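Putative PTS system, cellobiose-specific IIA component (Streptococcus mutans, PDB 3L8R) probably serves as the IIA component of a sugar phosphotransferase system, relaying a phosphoryl group during cellobiose uptake, and assembles as a trimer. Local coordinates at residues A[60-74]-A[97-111]. Residues are numbered along the deposited sequence; the frame is centred on the assembly and turned at random.
Sequences LQEANDELLKAHQAQ and QDHLMTTMTLREVAI
L100 and L67 interlock as reciprocal knobs between helix 60-74 and helix 97-111. L100 fits among L67, A70, H71 and Q74, while L67 fits among L100, T103, M104 and R107. L67 CD2 touches L100 CD1 at 3.6 Å. With CG anti to the backbone N (chi1 -178°), L100 projects its branch point toward segment 60-74, where the two methyls diverge: CD1 meets A70 CB and lies over one face of the H71 imidazole, offset toward the rim, a CH-pi contact 3.9 Å from the ring centroid, whereas CD2 meets the backbone O of A70 and CB of Q74. The other branch of L67, CD1, lies 3.6 Å from M104 CA.

M104 SD sits at the edge of the H71 ring beside H71 NE2, 3.1 Å away; M101 SD approaches obliquely.

The amide planes of Q74 and Q97 stand 82° apart, and a water accepts from Q97 NE2 at 3.0 Å and, more weakly, from Q74 NE2. At the other end L60 CD2 faces A110 CB at 4.0 Å, and N64 ND2 lies against the aliphatic CD of R107, whose guanidinium has E108 CG over one face.

The axes of the two segments approach to 10.2 Å with directions 139° apart, an oblique, roughly antiparallel crossing of helices 53-82 and 91-118. Helix 20-49 backs it, with L67 on A37. In the trimer, E108 forms a salt bridge with R38 of the second subunit. Q97 lies about 7 Å, side chain to side chain, from the predicted phosphohistidine H95 of its own chain; Q74 packs on H95 of the second subunit. No direct hydrogen bond spans the segments: cohesion is mainly apolar, CH-pi and sulfur-aromatic, with one water linking the glutamine amides.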
ATOM      1  N   LEU A  60       0.336  -3.012 -18.751  1.00 25.81           N
ATOM      2  CA  LEU A  60       0.647  -1.888 -17.834  1.00 26.32           C
ATOM      3  C   LEU A  60       0.014  -0.561 -18.226  1.00 26.50           C
ATOM      4  O   LEU A  60      -0.302   0.232 -17.371  1.00 27.75           O
ATOM      5  CB  LEU A  60       2.148  -1.733 -17.547  1.00 25.41           C
ATOM      6  CG  LEU A  60       2.695  -2.905 -16.737  1.00 26.14           C
ATOM      7  CD1 LEU A  60       4.214  -2.968 -16.708  1.00 25.77           C
ATOM      8  CD2 LEU A  60       2.110  -2.907 -15.303  1.00 27.24           C
ATOM      9  N   GLN A  61      -0.205  -0.325 -19.504  1.00 27.49           N
ATOM     10  CA  GLN A  61      -0.894   0.900 -19.924  1.00 28.94           C
ATOM     11  C   GLN A  61      -2.430   0.806 -19.775  1.00 28.92           C
ATOM     12  O   GLN A  61      -3.111   1.806 -19.456  1.00 29.27           O
ATOM     13  CB  GLN A  61      -0.496   1.309 -21.361  1.00 29.38           C
ATOM     14  CG  GLN A  61      -0.841   2.756 -21.661  1.00 34.90           C
ATOM     15  CD  GLN A  61      -0.875   3.121 -23.160  1.00 42.56           C
ATOM     16  OE1 GLN A  61      -1.186   4.272 -23.515  1.00 45.62           O
ATOM     17  NE2 GLN A  61      -0.559   2.156 -24.039  1.00 44.18           N
ATOM     18  N   GLU A  62      -2.994  -0.372 -20.018  1.00 28.48           N
ATOM     19  CA  GLU A  62      -4.422  -0.530 -19.790  1.00 28.63           C
ATOM     20  C   GLU A  62      -4.732  -0.378 -18.333  1.00 27.61           C
ATOM     21  O   GLU A  62      -5.727   0.234 -17.982  1.00 27.59           O
ATOM     22  CB  GLU A  62      -4.867  -1.930 -20.107  1.00 29.41           C
ATOM     23  CG  GLU A  62      -5.235  -2.189 -21.466  1.00 30.84           C
ATOM     24  CD  GLU A  62      -5.342  -3.665 -21.653  1.00 35.71           C
ATOM     25  OE1 GLU A  62      -6.135  -4.311 -20.884  1.00 36.10           O
ATOM     26  OE2 GLU A  62      -4.624  -4.158 -22.559  1.00 35.80           O
ATOM     27  N   ALA A  63      -3.915  -1.017 -17.499  1.00 26.93           N
ATOM     28  CA  ALA A  63      -4.069  -0.945 -16.048  1.00 26.33           C
ATOM     29  C   ALA A  63      -4.121   0.517 -15.680  1.00 25.80           C
ATOM     30  O   ALA A  63      -5.018   0.958 -14.972  1.00 25.97           O
ATOM     31  CB  ALA A  63      -2.901  -1.657 -15.314  1.00 25.53           C
ATOM     32  N   ASN A  64      -3.175   1.272 -16.196  1.00 25.84           N
ATOM     33  CA  ASN A  64      -3.218   2.713 -16.045  1.00 27.28           C
ATOM     34  C   ASN A  64      -4.521   3.378 -16.527  1.00 27.32           C
ATOM     35  O   ASN A  64      -5.102   4.191 -15.786  1.00 28.62           O
ATOM     36  CB  ASN A  64      -1.985   3.369 -16.684  1.00 27.81           C
ATOM     37  CG  ASN A  64      -1.556   4.621 -15.938  1.00 30.19           C
ATOM     38  OD1 ASN A  64      -1.302   5.633 -16.557  1.00 34.18           O
ATOM     39  ND2 ASN A  64      -1.492   4.557 -14.597  1.00 30.03           N
ATOM     40  N   ASP A  65      -5.007   3.024 -17.725  1.00 25.83           N
ATOM     41  CA  ASP A  65      -6.276   3.563 -18.182  1.00 25.31           C
ATOM     42  C   ASP A  65      -7.359   3.372 -17.141  1.00 24.61           C
ATOM     43  O   ASP A  65      -8.141   4.296 -16.892  1.00 24.53           O
ATOM     44  CB  ASP A  65      -6.757   2.915 -19.479  1.00 25.18           C
ATOM     45  CG  ASP A  65      -5.905   3.277 -20.667  1.00 27.63           C
ATOM     46  OD1 ASP A  65      -5.262   4.372 -20.636  1.00 26.55           O
ATOM     47  OD2 ASP A  65      -5.877   2.429 -21.615  1.00 27.46           O
ATOM     48  N   GLU A  66      -7.426   2.177 -16.562  1.00 23.21           N
ATOM     49  CA  GLU A  66      -8.420   1.895 -15.537  1.00 23.19           C
ATOM     50  C   GLU A  66      -8.133   2.574 -14.200  1.00 22.86           C
ATOM     51  O   GLU A  66      -9.038   3.187 -13.580  1.00 22.47           O
ATOM     52  CB  GLU A  66      -8.574   0.396 -15.352  1.00 22.92           C
ATOM     53  CG  GLU A  66      -8.723  -0.303 -16.657  1.00 23.41           C
ATOM     54  CD  GLU A  66      -9.858   0.268 -17.522  1.00 23.14           C
ATOM     55  OE1 GLU A  66     -10.759   1.009 -17.042  1.00 21.25           O
ATOM     56  OE2 GLU A  66      -9.840  -0.058 -18.709  1.00 24.08           O
ATOM     57  N   LEU A  67      -6.878   2.475 -13.767  1.00 22.51           N
ATOM     58  CA  LEU A  67      -6.475   3.100 -12.521  1.00 22.55           C
ATOM     59  C   LEU A  67      -6.848   4.562 -12.530  1.00 22.29           C
ATOM     60  O   LEU A  67      -7.408   5.051 -11.560  1.00 22.78           O
ATOM     61  CB  LEU A  67      -4.983   2.937 -12.260  1.00 22.71           C
ATOM     62  CG  LEU A  67      -4.510   1.995 -11.162  1.00 23.24           C
ATOM     63  CD1 LEU A  67      -3.155   2.523 -10.707  1.00 20.89           C
ATOM     64  CD2 LEU A  67      -5.502   1.936  -9.979  1.00 20.19           C
ATOM     65  N   LEU A  68      -6.570   5.247 -13.627  1.00 22.00           N
ATOM     66  CA  LEU A  68      -6.922   6.663 -13.751  1.00 23.26           C
ATOM     67  C   LEU A  68      -8.356   6.994 -13.366  1.00 22.40           C
ATOM     68  O   LEU A  68      -8.608   8.040 -12.737  1.00 21.28           O
ATOM     69  CB  LEU A  68      -6.657   7.178 -15.167  1.00 24.57           C
ATOM     70  CG  LEU A  68      -6.207   8.634 -15.121  1.00 29.04           C
ATOM     71  CD1 LEU A  68      -4.648   8.661 -15.226  1.00 30.75           C
ATOM     72  CD2 LEU A  68      -6.933   9.544 -16.196  1.00 31.78           C
ATOM     73  N   LYS A  69      -9.291   6.101 -13.701  1.00 22.14           N
ATOM     74  CA  LYS A  69     -10.690   6.354 -13.337  1.00 22.87           C
ATOM     75  C   LYS A  69     -10.820   6.370 -11.831  1.00 23.28           C
ATOM     76  O   LYS A  69     -11.568   7.224 -11.268  1.00 23.42           O
ATOM     77  CB  LYS A  69     -11.650   5.338 -13.937  1.00 23.09           C
ATOM     78  CG  LYS A  69     -11.608   5.232 -15.456  1.00 23.19           C
ATOM     79  CD  LYS A  69     -12.331   3.972 -15.909  1.00 26.76           C
ATOM     80  CE  LYS A  69     -12.398   3.904 -17.464  1.00 27.88           C
ATOM     81  NZ  LYS A  69     -13.157   2.690 -17.890  1.00 30.00           N
ATOM     82  N   ALA A  70     -10.078   5.458 -11.186  1.00 22.75           N
ATOM     83  CA  ALA A  70     -10.056   5.351  -9.725  1.00 22.28           C
ATOM     84  C   ALA A  70      -9.362   6.544  -9.100  1.00 22.85           C
ATOM     85  O   ALA A  70      -9.915   7.155  -8.164  1.00 23.01           O
ATOM     86  CB  ALA A  70      -9.460   4.022  -9.265  1.00 21.16           C
ATOM     87  N   HIS A  71      -8.193   6.922  -9.623  1.00 23.92           N
ATOM     88  CA  HIS A  71      -7.496   8.110  -9.109  1.00 25.58           C
ATOM     89  C   HIS A  71      -8.399   9.348  -9.232  1.00 25.84           C
ATOM     90  O   HIS A  71      -8.484  10.141  -8.305  1.00 26.59           O
ATOM     91  CB  HIS A  71      -6.108   8.334  -9.769  1.00 26.12           C
ATOM     92  CG  HIS A  71      -4.944   7.795  -8.968  1.00 31.12           C
ATOM     93  ND1 HIS A  71      -4.586   8.299  -7.727  1.00 34.72           N
ATOM     94  CD2 HIS A  71      -4.056   6.796  -9.233  1.00 34.40           C
ATOM     95  CE1 HIS A  71      -3.549   7.615  -7.255  1.00 35.25           C
ATOM     96  NE2 HIS A  71      -3.206   6.697  -8.145  1.00 33.85           N
ATOM     97  N   GLN A  72      -9.098   9.499 -10.353  1.00 26.36           N
ATOM     98  CA  GLN A  72      -9.955  10.666 -10.551  1.00 26.72           C
ATOM     99  C   GLN A  72     -10.994  10.760  -9.463  1.00 26.31           C
ATOM    100  O   GLN A  72     -11.225  11.841  -8.889  1.00 26.86           O
ATOM    101  CB  GLN A  72     -10.678  10.597 -11.895  1.00 27.49           C
ATOM    102  CG  GLN A  72     -11.354  11.898 -12.297  1.00 32.19           C
ATOM    103  CD  GLN A  72     -10.343  13.057 -12.511  1.00 38.51           C
ATOM    104  OE1 GLN A  72     -10.256  13.988 -11.700  1.00 40.77           O
ATOM    105  NE2 GLN A  72      -9.567  12.981 -13.594  1.00 39.94           N
ATOM    106  N   ALA A  73     -11.631   9.634  -9.163  1.00 25.53           N
ATOM    107  CA  ALA A  73     -12.674   9.652  -8.162  1.00 25.26           C
ATOM    108  C   ALA A  73     -12.090   9.972  -6.791  1.00 25.84           C
ATOM    109  O   ALA A  73     -12.662  10.770  -6.057  1.00 26.59           O
ATOM    110  CB  ALA A  73     -13.434   8.385  -8.165  1.00 24.50           C
ATOM    111  N   GLN A  74     -10.939   9.390  -6.450  1.00 26.20           N
ATOM    112  CA  GLN A  74     -10.253   9.825  -5.229  1.00 27.11           C
ATOM    113  C   GLN A  74      -9.888  11.320  -5.270  1.00 27.41           C
ATOM    114  O   GLN A  74     -10.045  12.046  -4.268  1.00 27.10           O
ATOM    115  CB  GLN A  74      -9.025   8.969  -4.877  1.00 26.15           C
ATOM    116  CG  GLN A  74      -8.340   9.447  -3.617  1.00 25.09           C
ATOM    117  CD  GLN A  74      -7.210   8.545  -3.182  1.00 25.85           C
ATOM    118  OE1 GLN A  74      -6.056   8.719  -3.576  1.00 24.36           O
ATOM    119  NE2 GLN A  74      -7.538   7.556  -2.379  1.00 26.72           N
ATOM    120  N   GLN A  97      -9.729   3.361  -0.826  1.00 14.53           N
ATOM    121  CA  GLN A  97      -8.472   4.059  -0.892  1.00 14.75           C
ATOM    122  C   GLN A  97      -7.290   3.120  -0.770  1.00 14.50           C
ATOM    123  O   GLN A  97      -6.270   3.329  -1.449  1.00 16.08           O
ATOM    124  CB  GLN A  97      -8.402   5.150   0.156  1.00 14.88           C
ATOM    125  CG  GLN A  97      -9.420   6.293  -0.050  1.00 15.81           C
ATOM    126  CD  GLN A  97      -9.326   7.330   1.057  1.00 19.83           C
ATOM    127  OE1 GLN A  97     -10.201   7.396   1.941  1.00 23.32           O
ATOM    128  NE2 GLN A  97      -8.239   8.104   1.059  1.00 15.86           N
ATOM    129  N   ASP A  98      -7.391   2.068   0.036  1.00 13.46           N
ATOM    130  CA  ASP A  98      -6.219   1.193   0.177  1.00 13.30           C
ATOM    131  C   ASP A  98      -6.087   0.415  -1.140  1.00 13.21           C
ATOM    132  O   ASP A  98      -4.996   0.059  -1.568  1.00 13.15           O
ATOM    133  CB  ASP A  98      -6.368   0.153   1.300  1.00 12.62           C
ATOM    134  CG  ASP A  98      -6.270   0.718   2.700  1.00 14.99           C
ATOM    135  OD1 ASP A  98      -5.555   1.753   3.003  1.00 20.69           O
ATOM    136  OD2 ASP A  98      -6.948   0.086   3.559  1.00 13.60           O
ATOM    137  N   HIS A  99      -7.207   0.108  -1.772  1.00 13.38           N
ATOM    138  CA  HIS A  99      -7.138  -0.655  -2.997  1.00 13.80           C
ATOM    139  C   HIS A  99      -6.543   0.230  -4.079  1.00 13.21           C
ATOM    140  O   HIS A  99      -5.630  -0.195  -4.804  1.00 14.51           O
ATOM    141  CB  HIS A  99      -8.525  -1.158  -3.391  1.00 15.30           C
ATOM    142  CG  HIS A  99      -8.514  -2.556  -3.918  1.00 20.48           C
ATOM    143  ND1 HIS A  99      -7.997  -2.880  -5.168  1.00 23.43           N
ATOM    144  CD2 HIS A  99      -8.914  -3.725  -3.349  1.00 22.62           C
ATOM    145  CE1 HIS A  99      -8.074  -4.193  -5.335  1.00 25.80           C
ATOM    146  NE2 HIS A  99      -8.637  -4.725  -4.255  1.00 25.41           N
ATOM    147  N   LEU A 100      -7.011   1.466  -4.176  1.00 11.37           N
ATOM    148  CA  LEU A 100      -6.404   2.392  -5.128  1.00 11.30           C
ATOM    149  C   LEU A 100      -4.899   2.545  -4.898  1.00 11.22           C
ATOM    150  O   LEU A 100      -4.125   2.338  -5.808  1.00 12.22           O
ATOM    151  CB  LEU A 100      -7.115   3.759  -5.112  1.00 10.43           C
ATOM    152  CG  LEU A 100      -6.637   4.835  -6.096  1.00 10.57           C
ATOM    153  CD1 LEU A 100      -6.481   4.397  -7.589  1.00  3.73           C
ATOM    154  CD2 LEU A 100      -7.476   6.145  -5.994  1.00  5.60           C
ATOM    155  N   MET A 101      -4.478   2.882  -3.686  1.00 11.05           N
ATOM    156  CA  MET A 101      -3.082   3.247  -3.488  1.00 10.61           C
ATOM    157  C   MET A 101      -2.172   2.016  -3.510  1.00 10.63           C
ATOM    158  O   MET A 101      -1.047   2.110  -3.993  1.00 12.20           O
ATOM    159  CB  MET A 101      -2.924   4.050  -2.202  1.00 10.87           C
ATOM    160  CG  MET A 101      -3.759   5.378  -2.154  1.00 13.16           C
ATOM    161  SD  MET A 101      -3.091   6.757  -3.211  1.00 18.02           S
ATOM    162  CE  MET A 101      -1.488   7.028  -2.385  1.00 14.30           C
ATOM    163  N   THR A 102      -2.620   0.841  -3.071  1.00  9.09           N
ATOM    164  CA  THR A 102      -1.731  -0.302  -3.226  1.00  8.50           C
ATOM    165  C   THR A 102      -1.659  -0.745  -4.668  1.00  9.25           C
ATOM    166  O   THR A 102      -0.630  -1.238  -5.151  1.00  7.94           O
ATOM    167  CB  THR A 102      -2.001  -1.485  -2.272  1.00  9.16           C
ATOM    168  OG1 THR A 102      -3.226  -2.172  -2.624  1.00 12.78           O
ATOM    169  CG2 THR A 102      -2.041  -1.055  -0.803  1.00  4.23           C
ATOM    170  N   THR A 103      -2.749  -0.524  -5.390  1.00 10.80           N
ATOM    171  CA  THR A 103      -2.779  -0.947  -6.782  1.00 11.70           C
ATOM    172  C   THR A 103      -1.875  -0.042  -7.605  1.00 12.50           C
ATOM    173  O   THR A 103      -1.102  -0.523  -8.441  1.00 12.95           O
ATOM    174  CB  THR A 103      -4.249  -1.123  -7.312  1.00 12.47           C
ATOM    175  OG1 THR A 103      -4.832  -2.254  -6.655  1.00 11.07           O
ATOM    176  CG2 THR A 103      -4.278  -1.377  -8.841  1.00 12.20           C
ATOM    177  N   MET A 104      -1.895   1.258  -7.328  1.00 12.78           N
ATOM    178  CA  MET A 104      -0.870   2.160  -7.910  1.00 13.25           C
ATOM    179  C   MET A 104       0.558   1.703  -7.598  1.00 12.91           C
ATOM    180  O   MET A 104       1.371   1.531  -8.492  1.00 13.06           O
ATOM    181  CB  MET A 104      -1.056   3.564  -7.369  1.00 14.08           C
ATOM    182  CG  MET A 104       0.080   4.561  -7.728  1.00 20.77           C
ATOM    183  SD  MET A 104      -0.392   6.186  -7.037  1.00 34.46           S
ATOM    184  CE  MET A 104       0.385   6.100  -5.404  1.00 29.93           C
ATOM    185  N   THR A 105       0.856   1.505  -6.317  1.00 12.48           N
ATOM    186  CA  THR A 105       2.153   1.016  -5.922  1.00 11.88           C
ATOM    187  C   THR A 105       2.483  -0.265  -6.686  1.00 11.61           C
ATOM    188  O   THR A 105       3.610  -0.427  -7.160  1.00 11.15           O
ATOM    189  CB  THR A 105       2.223   0.716  -4.411  1.00 11.97           C
ATOM    190  OG1 THR A 105       1.702   1.816  -3.642  1.00 12.55           O
ATOM    191  CG2 THR A 105       3.648   0.442  -3.999  1.00 13.14           C
ATOM    192  N   LEU A 106       1.506  -1.169  -6.829  1.00 11.16           N
ATOM    193  CA  LEU A 106       1.792  -2.416  -7.503  1.00 10.56           C
ATOM    194  C   LEU A 106       2.097  -2.178  -8.990  1.00 12.27           C
ATOM    195  O   LEU A 106       2.983  -2.825  -9.511  1.00 10.36           O
ATOM    196  CB  LEU A 106       0.670  -3.427  -7.331  1.00 10.25           C
ATOM    197  CG  LEU A 106       0.953  -4.807  -7.912  1.00  8.42           C
ATOM    198  CD1 LEU A 106       1.963  -5.582  -7.049  1.00  7.06           C
ATOM    199  CD2 LEU A 106      -0.294  -5.617  -8.137  1.00  7.98           C
ATOM    200  N   ARG A 107       1.357  -1.301  -9.684  1.00 13.73           N
ATOM    201  CA  ARG A 107       1.729  -0.966 -11.090  1.00 16.47           C
ATOM    202  C   ARG A 107       3.153  -0.440 -11.145  1.00 16.31           C
ATOM    203  O   ARG A 107       3.907  -0.839 -11.992  1.00 16.59           O
ATOM    204  CB  ARG A 107       0.808   0.078 -11.736  1.00 17.03           C
ATOM    205  CG  ARG A 107       1.637   1.163 -12.435  1.00 24.43           C
ATOM    206  CD  ARG A 107       0.985   2.587 -12.641  1.00 32.72           C
ATOM    207  NE  ARG A 107       0.947   3.533 -11.508  1.00 35.42           N
ATOM    208  CZ  ARG A 107       1.719   4.637 -11.380  1.00 41.75           C
ATOM    209  NH1 ARG A 107       2.686   4.948 -12.267  1.00 41.06           N
ATOM    210  NH2 ARG A 107       1.549   5.449 -10.329  1.00 42.53           N
ATOM    211  N   GLU A 108       3.508   0.456 -10.221  1.00 16.82           N
ATOM    212  CA  GLU A 108       4.838   1.031 -10.136  1.00 16.59           C
ATOM    213  C   GLU A 108       5.874  -0.062 -10.050  1.00 17.43           C
ATOM    214  O   GLU A 108       6.845  -0.052 -10.806  1.00 18.64           O
ATOM    215  CB  GLU A 108       4.960   1.950  -8.940  1.00 16.44           C
ATOM    216  CG  GLU A 108       4.322   3.310  -9.172  1.00 18.21           C
ATOM    217  CD  GLU A 108       4.369   4.224  -7.972  1.00 22.99           C
ATOM    218  OE1 GLU A 108       5.381   4.295  -7.245  1.00 26.54           O
ATOM    219  OE2 GLU A 108       3.396   4.928  -7.753  1.00 28.10           O
ATOM    220  N   VAL A 109       5.718  -1.005  -9.132  1.00 17.60           N
ATOM    221  CA  VAL A 109       6.602  -2.146  -9.228  1.00 17.29           C
ATOM    222  C   VAL A 109       5.999  -2.981 -10.311  1.00 19.70           C
ATOM    223  O   VAL A 109       4.815  -3.286 -10.302  1.00 22.04           O
ATOM    224  CB  VAL A 109       6.890  -2.881  -7.866  1.00 17.08           C
ATOM    225  CG1 VAL A 109       6.183  -2.242  -6.676  1.00 14.74           C
ATOM    226  CG2 VAL A 109       6.797  -4.399  -7.955  1.00 10.41           C
ATOM    227  N   ALA A 110       6.746  -3.342 -11.307  1.00 19.98           N
ATOM    228  CA  ALA A 110       6.038  -3.959 -12.436  1.00 20.43           C
ATOM    229  C   ALA A 110       6.462  -3.164 -13.584  1.00 20.91           C
ATOM    230  O   ALA A 110       7.046  -3.725 -14.485  1.00 20.85           O
ATOM    231  CB  ALA A 110       4.550  -3.897 -12.316  1.00 19.33           C
ATOM    232  N   ILE A 111       6.244  -1.839 -13.528  1.00 21.37           N
ATOM    233  CA  ILE A 111       6.881  -0.987 -14.519  1.00 20.63           C
ATOM    234  C   ILE A 111       8.387  -1.232 -14.373  1.00 20.70           C
ATOM    235  O   ILE A 111       9.068  -1.461 -15.358  1.00 20.27           O
ATOM    236  CB  ILE A 111       6.545   0.482 -14.357  1.00 21.01           C
ATOM    237  CG1 ILE A 111       5.112   0.743 -14.819  1.00 21.76           C
ATOM    238  CG2 ILE A 111       7.507   1.315 -15.185  1.00 18.87           C
ATOM    239  CD1 ILE A 111       4.584   2.182 -14.454  1.00 23.48           C
TER
HETATM  240  O   HOH W   1      -5.741   7.523  -0.490  1.00 15.88           O